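Local coordinates for protein NAD(P)H-flavin oxidoreductase (Staphylococcus epidermidis ATCC 12228, PDB 3GBH) that probably catalyses NAD(P)H-dependent reduction of its substrates with bound flavin mononucleotide as cofactor, as a member of the nitroreductase family, at residues S47-Q52 / L120-P125; L86-D91 / L145-L150; G90-Y95 / D137-D142. All blocks are in the same frame, centred on the assembly; numbering follows the deposited sequence. Where two conformers were deposited one is given.

Interaction 1 (S47-Q52 / L120-P125). With FMN (flavin mononucleotide), chain E.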
loop_
_atom_site.group_PDB
_atom_site.type_symbol
_atom_site.label_atom_id
_atom_site.label_comp_id
_atom_site.label_asym_id
_atom_site.label_seq_id
_atom_site.Cartn_x
_atom_site.Cartn_y
_atom_site.Cartn_z
ATOM N N SER B 47 -19.498 -22.910 1.930
ATOM C CA SER B 47 -20.777 -23.191 2.545
ATOM C C SER B 47 -20.550 -23.926 3.846
ATOM O O SER B 47 -19.502 -24.549 4.052
ATOM C CB SER B 47 -21.658 -24.028 1.619
ATOM O OG SER B 47 -21.047 -25.289 1.362
ATOM N N SER B 48 -21.550 -23.864 4.724
ATOM C CA SER B 48 -21.437 -24.475 6.043
ATOM C C SER B 48 -21.196 -25.977 5.837
ATOM O O SER B 48 -21.894 -26.618 5.063
ATOM C CB SER B 48 -22.720 -24.168 6.867
ATOM O OG SER B 48 -22.712 -24.817 8.128
ATOM N N VAL B 49 -20.174 -26.509 6.506
ATOM C CA VAL B 49 -19.688 -27.899 6.347
ATOM C C VAL B 49 -19.584 -28.400 4.902
ATOM O O VAL B 49 -19.676 -29.598 4.649
ATOM C CB VAL B 49 -20.428 -28.910 7.279
ATOM C CG1 VAL B 49 -20.025 -28.609 8.741
ATOM C CG2 VAL B 49 -21.931 -28.840 7.116
ATOM N N ASN B 50 -19.332 -27.465 3.983
ATOM C CA ASN B 50 -19.236 -27.752 2.563
ATOM C C ASN B 50 -20.441 -28.504 1.992
ATOM O O ASN B 50 -20.306 -29.273 1.038
ATOM C CB ASN B 50 -17.940 -28.504 2.269
ATOM C CG ASN B 50 -17.524 -28.408 0.810
ATOM O OD1 ASN B 50 -17.782 -27.400 0.134
ATOM N ND2 ASN B 50 -16.888 -29.463 0.315
HETATM N N MSE B 51 -21.616 -28.241 2.543
HETATM C CA MSE B 51 -22.786 -29.027 2.184
HETATM C C MSE B 51 -23.486 -28.476 0.964
HETATM O O MSE B 51 -24.351 -29.135 0.444
HETATM C CB MSE B 51 -23.735 -29.171 3.361
HETATM C CG MSE B 51 -24.599 -30.410 3.274
HETATM SE SE MSE B 51 -23.560 -32.052 3.425
HETATM C CE MSE B 51 -23.085 -31.925 5.296
ATOM N N GLN B 52 -23.114 -27.284 0.495
ATOM C CA GLN B 52 -23.522 -26.833 -0.834
ATOM C C GLN B 52 -25.034 -26.983 -1.070
ATOM O O GLN B 52 -25.458 -27.688 -1.961
ATOM C CB GLN B 52 -22.746 -27.632 -1.861
ATOM C CG GLN B 52 -21.246 -27.424 -1.757
ATOM C CD GLN B 52 -20.493 -28.436 -2.573
ATOM O OE1 GLN B 52 -20.569 -28.444 -3.824
ATOM N NE2 GLN B 52 -19.816 -29.347 -1.881
ATOM N N LEU B 120 -18.529 -36.952 9.459
ATOM C CA LEU B 120 -19.964 -37.173 9.259
ATOM C C LEU B 120 -20.645 -37.652 10.543
ATOM O O LEU B 120 -21.819 -37.369 10.735
ATOM C CB LEU B 120 -20.229 -38.150 8.109
ATOM C CG LEU B 120 -19.849 -37.623 6.707
ATOM C CD1 LEU B 120 -20.145 -38.684 5.680
ATOM C CD2 LEU B 120 -20.549 -36.319 6.364
ATOM N N ASP B 121 -19.920 -38.370 11.408
ATOM C CA ASP B 121 -20.453 -38.825 12.705
ATOM C C ASP B 121 -20.998 -37.661 13.542
ATOM O O ASP B 121 -21.949 -37.829 14.281
ATOM C CB ASP B 121 -19.383 -39.570 13.525
ATOM C CG ASP B 121 -19.224 -41.035 13.134
ATOM O OD1 ASP B 121 -20.005 -41.546 12.300
ATOM O OD2 ASP B 121 -18.318 -41.687 13.703
ATOM N N TRP B 122 -20.392 -36.475 13.450
ATOM C CA TRP B 122 -20.975 -35.315 14.174
ATOM C C TRP B 122 -21.793 -34.419 13.270
ATOM O O TRP B 122 -22.827 -33.893 13.699
ATOM C CB TRP B 122 -19.960 -34.476 14.992
ATOM C CG TRP B 122 -18.940 -33.711 14.214
ATOM C CD1 TRP B 122 -17.670 -34.115 13.928
ATOM C CD2 TRP B 122 -19.087 -32.402 13.640
ATOM N NE1 TRP B 122 -17.015 -33.150 13.196
ATOM C CE2 TRP B 122 -17.857 -32.087 13.004
ATOM C CE3 TRP B 122 -20.130 -31.469 13.592
ATOM C CZ2 TRP B 122 -17.651 -30.892 12.338
ATOM C CZ3 TRP B 122 -19.922 -30.283 12.921
ATOM C CH2 TRP B 122 -18.688 -30.003 12.303
ATOM N N ILE B 123 -21.358 -34.248 12.021
ATOM C CA ILE B 123 -22.070 -33.359 11.107
ATOM C C ILE B 123 -23.528 -33.811 10.892
ATOM O O ILE B 123 -24.446 -32.995 10.981
ATOM C CB ILE B 123 -21.337 -33.240 9.750
ATOM C CG1 ILE B 123 -20.037 -32.451 9.945
ATOM C CG2 ILE B 123 -22.217 -32.505 8.686
ATOM C CD1 ILE B 123 -19.066 -32.585 8.777
ATOM N N LEU B 124 -23.742 -35.095 10.638
ATOM C CA LEU B 124 -25.093 -35.563 10.264
ATOM C C LEU B 124 -26.128 -35.404 11.411
ATOM O O LEU B 124 -27.184 -34.803 11.209
ATOM C CB LEU B 124 -25.072 -36.982 9.668
ATOM C CG LEU B 124 -24.492 -37.101 8.229
ATOM C CD1 LEU B 124 -24.375 -38.569 7.773
ATOM C CD2 LEU B 124 -25.292 -36.251 7.214
ATOM N N PRO B 125 -25.816 -35.904 12.612
ATOM C CA PRO B 125 -26.759 -35.673 13.720
ATOM C C PRO B 125 -27.040 -34.195 13.986
ATOM O O PRO B 125 -28.131 -33.829 14.401
ATOM C CB PRO B 125 -26.048 -36.295 14.926
ATOM C CG PRO B 125 -25.086 -37.291 14.341
ATOM C CD PRO B 125 -24.659 -36.712 13.022
HETATM N N1 FMN E . -15.327 -23.433 9.105
HETATM C C2 FMN E . -14.911 -23.626 10.407
HETATM O O2 FMN E . -13.755 -24.038 10.623
HETATM N N3 FMN E . -15.786 -23.372 11.456
HETATM C C4 FMN E . -17.077 -22.919 11.234
HETATM O O4 FMN E . -17.801 -22.704 12.224
HETATM C C4A FMN E . -17.520 -22.732 9.904
HETATM N N5 FMN E . -18.816 -22.321 9.614
HETATM C C5A FMN E . -19.108 -21.875 8.333
HETATM C C6 FMN E . -20.282 -21.164 8.090
HETATM C C7 FMN E . -20.594 -20.685 6.844
HETATM C C7M FMN E . -21.862 -19.903 6.613
HETATM C C8 FMN E . -19.723 -20.923 5.796
HETATM C C8M FMN E . -20.054 -20.380 4.442
HETATM C C9 FMN E . -18.548 -21.621 6.011
HETATM C C9A FMN E . -18.221 -22.121 7.282
HETATM N N10 FMN E . -17.043 -22.829 7.534
HETATM C C10 FMN E . -16.638 -23.015 8.842
HETATM C "C1'" FMN E . -16.034 -23.064 6.416
HETATM C "C2'" FMN E . -16.534 -24.192 5.526
HETATM O "O2'" FMN E . -16.241 -25.461 6.097
HETATM C "C3'" FMN E . -15.829 -24.103 4.182
HETATM O "O3'" FMN E . -16.149 -22.887 3.562
HETATM C "C4'" FMN E . -16.154 -25.272 3.265
HETATM O "O4'" FMN E . -15.587 -26.413 3.892
HETATM C "C5'" FMN E . -15.567 -25.023 1.876
HETATM O "O5'" FMN E . -14.134 -24.896 1.921
HETATM P P FMN E . -13.420 -23.568 1.375
HETATM O O1P FMN E . -11.917 -23.685 1.605
HETATM O O2P FMN E . -13.972 -22.378 2.121
HETATM O O3P FMN E . -13.696 -23.321 -0.060
#
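V49 and M51 are the loop residues of 47-52 that meet W122 and I123 of helix segment 120-125, and the whole contact is apolar, burying 160 Å² over both sides. At the start of the segment, S47 faces the flavin, its carbonyl O lying 3.3 Å from FMN C2' of the ribityl chain. Its OG accepts the backbone N-H of Q52, N to OG 3.0 Å, tying the two ends of 47-52 together. S48 brings its backbone N to 3.6 Å from FMN C8, at the dimethylbenzene end of the isoalloxazine.

V49 then points at the helix. With CG1 beside its backbone N and anti to the carbonyl carbon (chi1 -68°), both methyls reach I123: CG2 comes to 4.0 Å from I123 CG2, while CG1 lies against I123 CG1 and CD1. The two residues pass alongside each other in opposite directions. CG1 also approaches the far corner of the W122 indole obliquely, 4.1 Å from CH2.

N50 turns back to the cofactor, its CB 3.5 Å from FMN O4'. S47, S48 and N50 thus line the FMN pocket, which residues of the second subunit, R203 among them, complete. M51, next in the chain, is a selenomethionine that bends at both chi2 and chi3 and thereby sets its CE 3.5 Å from I123 CG2. Q52 NE2 donates to N50 O at 3.0 Å; the N-H points well at the oxygen (163°), although the donor stands above the carbonyl plane.

The loop, which connects helix 32-42 to strand 54-59, is lodged between the flavin and helix 113-128. Helix 98-107 adds a bond from Y102 OH to V49 O and packs A98 on M51, and from helix 132-156 D142 accepts the S48 N-H.

Interaction 2 (L86-D91 / L145-L150)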
loop_
_atom_site.group_PDB
_atom_site.type_symbol
_atom_site.label_atom_id
_atom_site.label_comp_id
_atom_site.label_asym_id
_atom_site.label_seq_id
_atom_site.Cartn_x
_atom_site.Cartn_y
_atom_site.Cartn_z
ATOM N N LEU B 86 -32.485 -16.683 -13.144
ATOM C CA LEU B 86 -31.970 -17.687 -12.234
ATOM C C LEU B 86 -32.802 -17.596 -10.968
ATOM O O LEU B 86 -32.950 -16.514 -10.435
ATOM C CB LEU B 86 -30.502 -17.424 -11.917
ATOM C CG LEU B 86 -29.554 -17.189 -13.099
ATOM C CD1 LEU B 86 -28.108 -17.078 -12.626
ATOM C CD2 LEU B 86 -29.688 -18.285 -14.132
ATOM N N ILE B 87 -33.382 -18.703 -10.523
ATOM C CA ILE B 87 -34.046 -18.729 -9.220
ATOM C C ILE B 87 -33.278 -19.702 -8.342
ATOM O O ILE B 87 -33.175 -20.883 -8.666
ATOM C CB ILE B 87 -35.508 -19.127 -9.325
ATOM C CG1 ILE B 87 -36.214 -18.298 -10.416
ATOM C CG2 ILE B 87 -36.224 -18.945 -7.967
ATOM C CD1 ILE B 87 -37.686 -18.715 -10.678
ATOM N N ILE B 88 -32.727 -19.193 -7.238
ATOM C CA ILE B 88 -31.868 -19.977 -6.372
ATOM C C ILE B 88 -32.673 -20.390 -5.147
ATOM O O ILE B 88 -33.256 -19.561 -4.470
ATOM C CB ILE B 88 -30.635 -19.190 -5.952
ATOM C CG1 ILE B 88 -29.800 -18.807 -7.188
ATOM C CG2 ILE B 88 -29.785 -19.992 -4.957
ATOM C CD1 ILE B 88 -28.889 -17.634 -6.947
ATOM N N PHE B 89 -32.728 -21.700 -4.931
ATOM C CA PHE B 89 -33.426 -22.331 -3.851
ATOM C C PHE B 89 -32.383 -22.925 -2.908
ATOM O O PHE B 89 -31.271 -23.241 -3.319
ATOM C CB PHE B 89 -34.284 -23.477 -4.385
ATOM C CG PHE B 89 -35.468 -23.046 -5.196
ATOM C CD1 PHE B 89 -35.325 -22.761 -6.548
ATOM C CD2 PHE B 89 -36.734 -22.955 -4.610
ATOM C CE1 PHE B 89 -36.410 -22.370 -7.302
ATOM C CE2 PHE B 89 -37.822 -22.571 -5.331
ATOM C CZ PHE B 89 -37.675 -22.269 -6.704
ATOM N N GLY B 90 -32.764 -23.076 -1.652
ATOM C CA GLY B 90 -31.947 -23.738 -0.658
ATOM C C GLY B 90 -32.602 -25.075 -0.337
ATOM O O GLY B 90 -33.813 -25.159 -0.174
ATOM N N ASP B 91 -31.808 -26.131 -0.290
ATOM C CA ASP B 91 -32.320 -27.473 0.038
ATOM C C ASP B 91 -32.261 -27.658 1.562
ATOM O O ASP B 91 -31.189 -27.729 2.140
ATOM C CB ASP B 91 -31.467 -28.515 -0.691
ATOM C CG ASP B 91 -31.876 -29.919 -0.421
ATOM O OD1 ASP B 91 -32.917 -30.198 0.247
ATOM O OD2 ASP B 91 -31.155 -30.762 -0.959
ATOM N N LEU B 145 -24.071 -16.411 -0.465
ATOM C CA LEU B 145 -22.639 -16.356 -0.726
ATOM C C LEU B 145 -22.345 -16.741 -2.186
ATOM O O LEU B 145 -21.580 -16.060 -2.878
ATOM C CB LEU B 145 -21.854 -17.230 0.249
ATOM C CG LEU B 145 -21.897 -16.868 1.751
ATOM C CD1 LEU B 145 -21.191 -17.922 2.561
ATOM C CD2 LEU B 145 -21.280 -15.487 1.998
HETATM N N MSE B 146 -22.951 -17.840 -2.645
HETATM C CA MSE B 146 -22.791 -18.310 -4.019
HETATM C C MSE B 146 -23.362 -17.282 -5.000
HETATM O O MSE B 146 -22.738 -16.969 -5.995
HETATM C CB MSE B 146 -23.456 -19.671 -4.172
HETATM C CG MSE B 146 -23.288 -20.342 -5.500
HETATM SE SE MSE B 146 -24.553 -19.693 -6.818
HETATM C CE MSE B 146 -26.199 -20.381 -5.958
ATOM N N ALA B 147 -24.527 -16.736 -4.691
ATOM C CA ALA B 147 -25.155 -15.725 -5.555
ATOM C C ALA B 147 -24.255 -14.501 -5.830
ATOM O O ALA B 147 -24.173 -14.035 -6.993
ATOM C CB ALA B 147 -26.500 -15.274 -4.977
HETATM N N MSE B 148 -23.552 -14.003 -4.798
HETATM C CA MSE B 148 -22.673 -12.851 -5.000
HETATM C C MSE B 148 -21.555 -13.240 -5.959
HETATM O O MSE B 148 -21.244 -12.529 -6.895
HETATM C CB MSE B 148 -22.065 -12.382 -3.675
HETATM C CG MSE B 148 -21.235 -11.127 -3.822
HETATM SE SE MSE B 148 -22.351 -9.535 -4.061
HETATM C CE MSE B 148 -21.937 -9.130 -5.936
ATOM N N GLN B 149 -20.922 -14.376 -5.708
ATOM C CA GLN B 149 -19.867 -14.821 -6.573
ATOM C C GLN B 149 -20.393 -15.078 -8.003
ATOM O O GLN B 149 -19.697 -14.796 -8.965
ATOM C CB GLN B 149 -19.146 -16.015 -5.958
ATOM C CG GLN B 149 -17.902 -16.442 -6.672
ATOM C CD GLN B 149 -16.959 -17.210 -5.761
ATOM O OE1 GLN B 149 -16.460 -16.677 -4.785
ATOM N NE2 GLN B 149 -16.712 -18.477 -6.093
ATOM N N LEU B 150 -21.630 -15.557 -8.149
ATOM C CA LEU B 150 -22.231 -15.717 -9.493
ATOM C C LEU B 150 -22.368 -14.368 -10.217
ATOM O O LEU B 150 -22.034 -14.247 -11.395
ATOM C CB LEU B 150 -23.601 -16.385 -9.375
ATOM C CG LEU B 150 -24.182 -16.975 -10.654
ATOM C CD1 LEU B 150 -25.146 -18.108 -10.272
ATOM C CD2 LEU B 150 -24.821 -15.893 -11.523
#
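L86 and I88 of strand 84-91 pack on M146, A147 and L150 of helix 132-156, a helix-on-sheet contact in the α+β nitroreductase fold. The local axes run nearly antiparallel, at 156°, and approach to 10.6 Å, a distance that accommodates one layer of side chains from each element.

The contacts across this interface are all apolar, and all five residues are buried. Two of the encounters are tip to tip. L86 sends CD1 to the forked end of L150, 3.7 Å from CD2 and slightly farther from CD1. I88 is met by the selenomethionine M146, whose chain leaves anti to its backbone N (chi1 -175°) and then bends twice to carry the methyl to the strand. The third is a shorter reach: A147 offers only its CB, 3.9 Å from I88 CD1.

Strands 54-59 and 183-192 flank the site, W54 and I56 touching M146 while L187 and I189 touch A147. The helix also meets a second subunit, where M148 of that chain packs on L145, which itself touches FMN. At I88 the M146 methyl lodges against both branches of the isoleucine, with CE 3.7 Å from CG2 and 4.0 Å from CD1.

Interaction 3 (G90-Y95 / D137-D142). With FMN (flavin mononucleotide), chain E.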
loop_
_atom_site.group_PDB
_atom_site.type_symbol
_atom_site.label_atom_id
_atom_site.label_comp_id
_atom_site.label_asym_id
_atom_site.label_seq_id
_atom_site.Cartn_x
_atom_site.Cartn_y
_atom_site.Cartn_z
ATOM N N GLY B 90 -32.764 -23.076 -1.652
ATOM C CA GLY B 90 -31.947 -23.738 -0.658
ATOM C C GLY B 90 -32.602 -25.075 -0.337
ATOM O O GLY B 90 -33.813 -25.159 -0.174
ATOM N N ASP B 91 -31.808 -26.131 -0.290
ATOM C CA ASP B 91 -32.320 -27.473 0.038
ATOM C C ASP B 91 -32.261 -27.658 1.562
ATOM O O ASP B 91 -31.189 -27.729 2.140
ATOM C CB ASP B 91 -31.467 -28.515 -0.691
ATOM C CG ASP B 91 -31.876 -29.919 -0.421
ATOM O OD1 ASP B 91 -32.917 -30.198 0.247
ATOM O OD2 ASP B 91 -31.155 -30.762 -0.959
ATOM N N LEU B 92 -33.417 -27.737 2.204
ATOM C CA LEU B 92 -33.489 -27.906 3.669
ATOM C C LEU B 92 -33.078 -29.310 4.112
ATOM O O LEU B 92 -32.871 -29.531 5.312
ATOM C CB LEU B 92 -34.923 -27.622 4.177
ATOM C CG LEU B 92 -35.480 -26.217 3.947
ATOM C CD1 LEU B 92 -36.966 -26.161 4.365
ATOM C CD2 LEU B 92 -34.674 -25.183 4.698
ATOM N N GLN B 93 -32.968 -30.245 3.157
ATOM C CA GLN B 93 -32.416 -31.597 3.395
ATOM C C GLN B 93 -31.091 -31.809 2.671
ATOM O O GLN B 93 -30.783 -32.896 2.162
ATOM C CB GLN B 93 -33.436 -32.654 2.999
ATOM C CG GLN B 93 -34.722 -32.565 3.814
ATOM C CD GLN B 93 -35.796 -33.472 3.293
ATOM O OE1 GLN B 93 -35.548 -34.630 3.018
ATOM N NE2 GLN B 93 -37.009 -32.949 3.167
ATOM N N ASN B 94 -30.269 -30.763 2.689
ATOM C CA ASN B 94 -29.032 -30.740 1.965
ATOM C C ASN B 94 -28.050 -31.847 2.362
ATOM O O ASN B 94 -27.155 -32.198 1.571
ATOM C CB ASN B 94 -28.372 -29.367 2.106
ATOM C CG ASN B 94 -28.238 -28.919 3.542
ATOM O OD1 ASN B 94 -27.473 -29.507 4.281
ATOM N ND2 ASN B 94 -28.981 -27.849 3.948
ATOM N N TYR B 95 -28.213 -32.358 3.587
ATOM C CA TYR B 95 -27.349 -33.408 4.156
ATOM C C TYR B 95 -27.565 -34.743 3.453
ATOM O O TYR B 95 -26.766 -35.669 3.591
ATOM C CB TYR B 95 -27.603 -33.576 5.660
ATOM C CG TYR B 95 -29.070 -33.715 5.992
ATOM C CD1 TYR B 95 -29.737 -34.907 5.773
ATOM C CD2 TYR B 95 -29.808 -32.618 6.440
ATOM C CE1 TYR B 95 -31.074 -35.019 6.035
ATOM C CE2 TYR B 95 -31.129 -32.725 6.711
ATOM C CZ TYR B 95 -31.771 -33.916 6.493
ATOM O OH TYR B 95 -33.123 -34.014 6.762
ATOM N N ASP B 137 -32.091 -20.523 7.758
ATOM C CA ASP B 137 -31.036 -19.515 7.922
ATOM C C ASP B 137 -29.738 -19.990 7.247
ATOM O O ASP B 137 -29.070 -19.227 6.532
ATOM C CB ASP B 137 -30.753 -19.228 9.400
ATOM C CG ASP B 137 -31.868 -18.464 10.108
ATOM O OD1 ASP B 137 -32.795 -17.946 9.451
ATOM O OD2 ASP B 137 -31.791 -18.406 11.364
ATOM N N ILE B 138 -29.387 -21.249 7.458
ATOM C CA ILE B 138 -28.143 -21.792 6.896
ATOM C C ILE B 138 -28.171 -21.743 5.380
ATOM O O ILE B 138 -27.201 -21.323 4.746
ATOM C CB ILE B 138 -27.876 -23.248 7.360
ATOM C CG1 ILE B 138 -27.487 -23.270 8.852
ATOM C CG2 ILE B 138 -26.760 -23.919 6.498
ATOM C CD1 ILE B 138 -27.292 -24.676 9.433
ATOM N N VAL B 139 -29.270 -22.186 4.791
ATOM C CA VAL B 139 -29.316 -22.279 3.329
ATOM C C VAL B 139 -29.429 -20.881 2.687
ATOM O O VAL B 139 -28.879 -20.662 1.603
ATOM C CB VAL B 139 -30.366 -23.282 2.833
ATOM C CG1 VAL B 139 -30.154 -24.657 3.534
ATOM C CG2 VAL B 139 -31.818 -22.779 3.027
ATOM N N ASN B 140 -30.120 -19.954 3.346
ATOM C CA ASN B 140 -30.195 -18.558 2.872
ATOM C C ASN B 140 -28.817 -17.948 2.811
ATOM O O ASN B 140 -28.456 -17.309 1.818
ATOM C CB ASN B 140 -31.083 -17.679 3.767
ATOM C CG ASN B 140 -32.562 -17.875 3.513
ATOM O OD1 ASN B 140 -32.958 -18.363 2.462
ATOM N ND2 ASN B 140 -33.390 -17.536 4.505
ATOM N N ILE B 141 -28.048 -18.144 3.883
ATOM C CA ILE B 141 -26.700 -17.621 3.960
ATOM C C ILE B 141 -25.811 -18.267 2.901
ATOM O O ILE B 141 -25.169 -17.546 2.128
ATOM C CB ILE B 141 -26.075 -17.754 5.386
ATOM C CG1 ILE B 141 -26.844 -16.870 6.396
ATOM C CG2 ILE B 141 -24.600 -17.406 5.357
ATOM C CD1 ILE B 141 -26.610 -17.242 7.861
ATOM N N ASP B 142 -25.779 -19.602 2.834
ATOM C CA ASP B 142 -24.855 -20.261 1.917
ATOM C C ASP B 142 -25.190 -19.868 0.485
ATOM O O ASP B 142 -24.298 -19.576 -0.280
ATOM C CB ASP B 142 -24.914 -21.785 2.029
ATOM C CG ASP B 142 -24.306 -22.336 3.320
ATOM O OD1 ASP B 142 -23.452 -21.676 3.937
ATOM O OD2 ASP B 142 -24.682 -23.481 3.685
HETATM N N1 FMN E . -15.327 -23.433 9.105
HETATM C C2 FMN E . -14.911 -23.626 10.407
HETATM O O2 FMN E . -13.755 -24.038 10.623
HETATM N N3 FMN E . -15.786 -23.372 11.456
HETATM C C4 FMN E . -17.077 -22.919 11.234
HETATM O O4 FMN E . -17.801 -22.704 12.224
HETATM C C4A FMN E . -17.520 -22.732 9.904
HETATM N N5 FMN E . -18.816 -22.321 9.614
HETATM C C5A FMN E . -19.108 -21.875 8.333
HETATM C C6 FMN E . -20.282 -21.164 8.090
HETATM C C7 FMN E . -20.594 -20.685 6.844
HETATM C C7M FMN E . -21.862 -19.903 6.613
HETATM C C8 FMN E . -19.723 -20.923 5.796
HETATM C C8M FMN E . -20.054 -20.380 4.442
HETATM C C9 FMN E . -18.548 -21.621 6.011
HETATM C C9A FMN E . -18.221 -22.121 7.282
HETATM N N10 FMN E . -17.043 -22.829 7.534
HETATM C C10 FMN E . -16.638 -23.015 8.842
HETATM C "C1'" FMN E . -16.034 -23.064 6.416
HETATM C "C2'" FMN E . -16.534 -24.192 5.526
HETATM O "O2'" FMN E . -16.241 -25.461 6.097
HETATM C "C3'" FMN E . -15.829 -24.103 4.182
HETATM O "O3'" FMN E . -16.149 -22.887 3.562
HETATM C "C4'" FMN E . -16.154 -25.272 3.265
HETATM O "O4'" FMN E . -15.587 -26.413 3.892
HETATM C "C5'" FMN E . -15.567 -25.023 1.876
HETATM O "O5'" FMN E . -14.134 -24.896 1.921
HETATM P P FMN E . -13.420 -23.568 1.375
HETATM O O1P FMN E . -11.917 -23.685 1.605
HETATM O O2P FMN E . -13.972 -22.378 2.121
HETATM O O3P FMN E . -13.696 -23.321 -0.060
#
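G90 and V139 bring strand and helix unusually close, their CA atoms only 5.0 Å apart, consistent with the strand having a glycine, with no side chain, at this point. V139 CG2 lies 3.8 Å from G90 CA. V139 is the sole helix residue in 137-142 with close contacts to 90-95, and its two methyls divide the work. CG2, besides meeting the glycine, is crossed at about a right angle by L92, whose CD2 lies 4.1 Å away. CG1 faces polar groups instead, standing 3.5 Å from D91 O and 3.4 Å from N94 ND2.

Those two polar atoms are hydrogen-bonded to each other. The chain makes a type I β turn from D91 to N94 as it leaves the strand, and the N94 side chain folds back over it: with CG between the backbone N and the carbonyl carbon (chi1 52°), ND2 donates to D91 O at 2.9 Å. The donor lies nearly along the C=O axis (169°), and N94 N adds a weak bond to the same oxygen. A second brace is an Asx turn, in which D91 OD1 accepts the N-H of Q93 (N to OD1 2.9 Å), the donor standing above the carboxylate plane. The D91 carboxylate is also held by salt bridges to R182 and R55.

Farther along the helix, I141 and D142 reach the flavin: D142 OD1 lies 3.6 Å from FMN C7M, and I141 CG2 approaches the same methyl.

Since V139 CG1 lies against both D91 O and N94 ND2, it probably limits the access of water to the bond between them. The contact therefore pairs an apolar valine with a turn whose D91 O and D91 carboxylate are taken up by bonds within the turn and by arginines, which is consistent with all five touching residues being buried.

The centre of interaction 2 lies about 2 Å from the chain's centre and the contact is wholly buried; interaction 3, centred 12 Å out, is also buried, whereas interaction 1, centred 20 Å out, is partly open at W122. Interactions 2 and 3 use the same strand 84-91 and helix 132-156, sharing G90 and D91, but interaction 2 has side chains filling the gap and interaction 3 lets backbone and valine meet directly. Polar turn bonds accompany interaction 3, while interaction 1 combines apolar packing with cofactor contacts. Interactions 1 and 3 touch at several points, among them a probable hydrogen bond from S48 to D142 and packing of M51 on N94. All three border a second subunit.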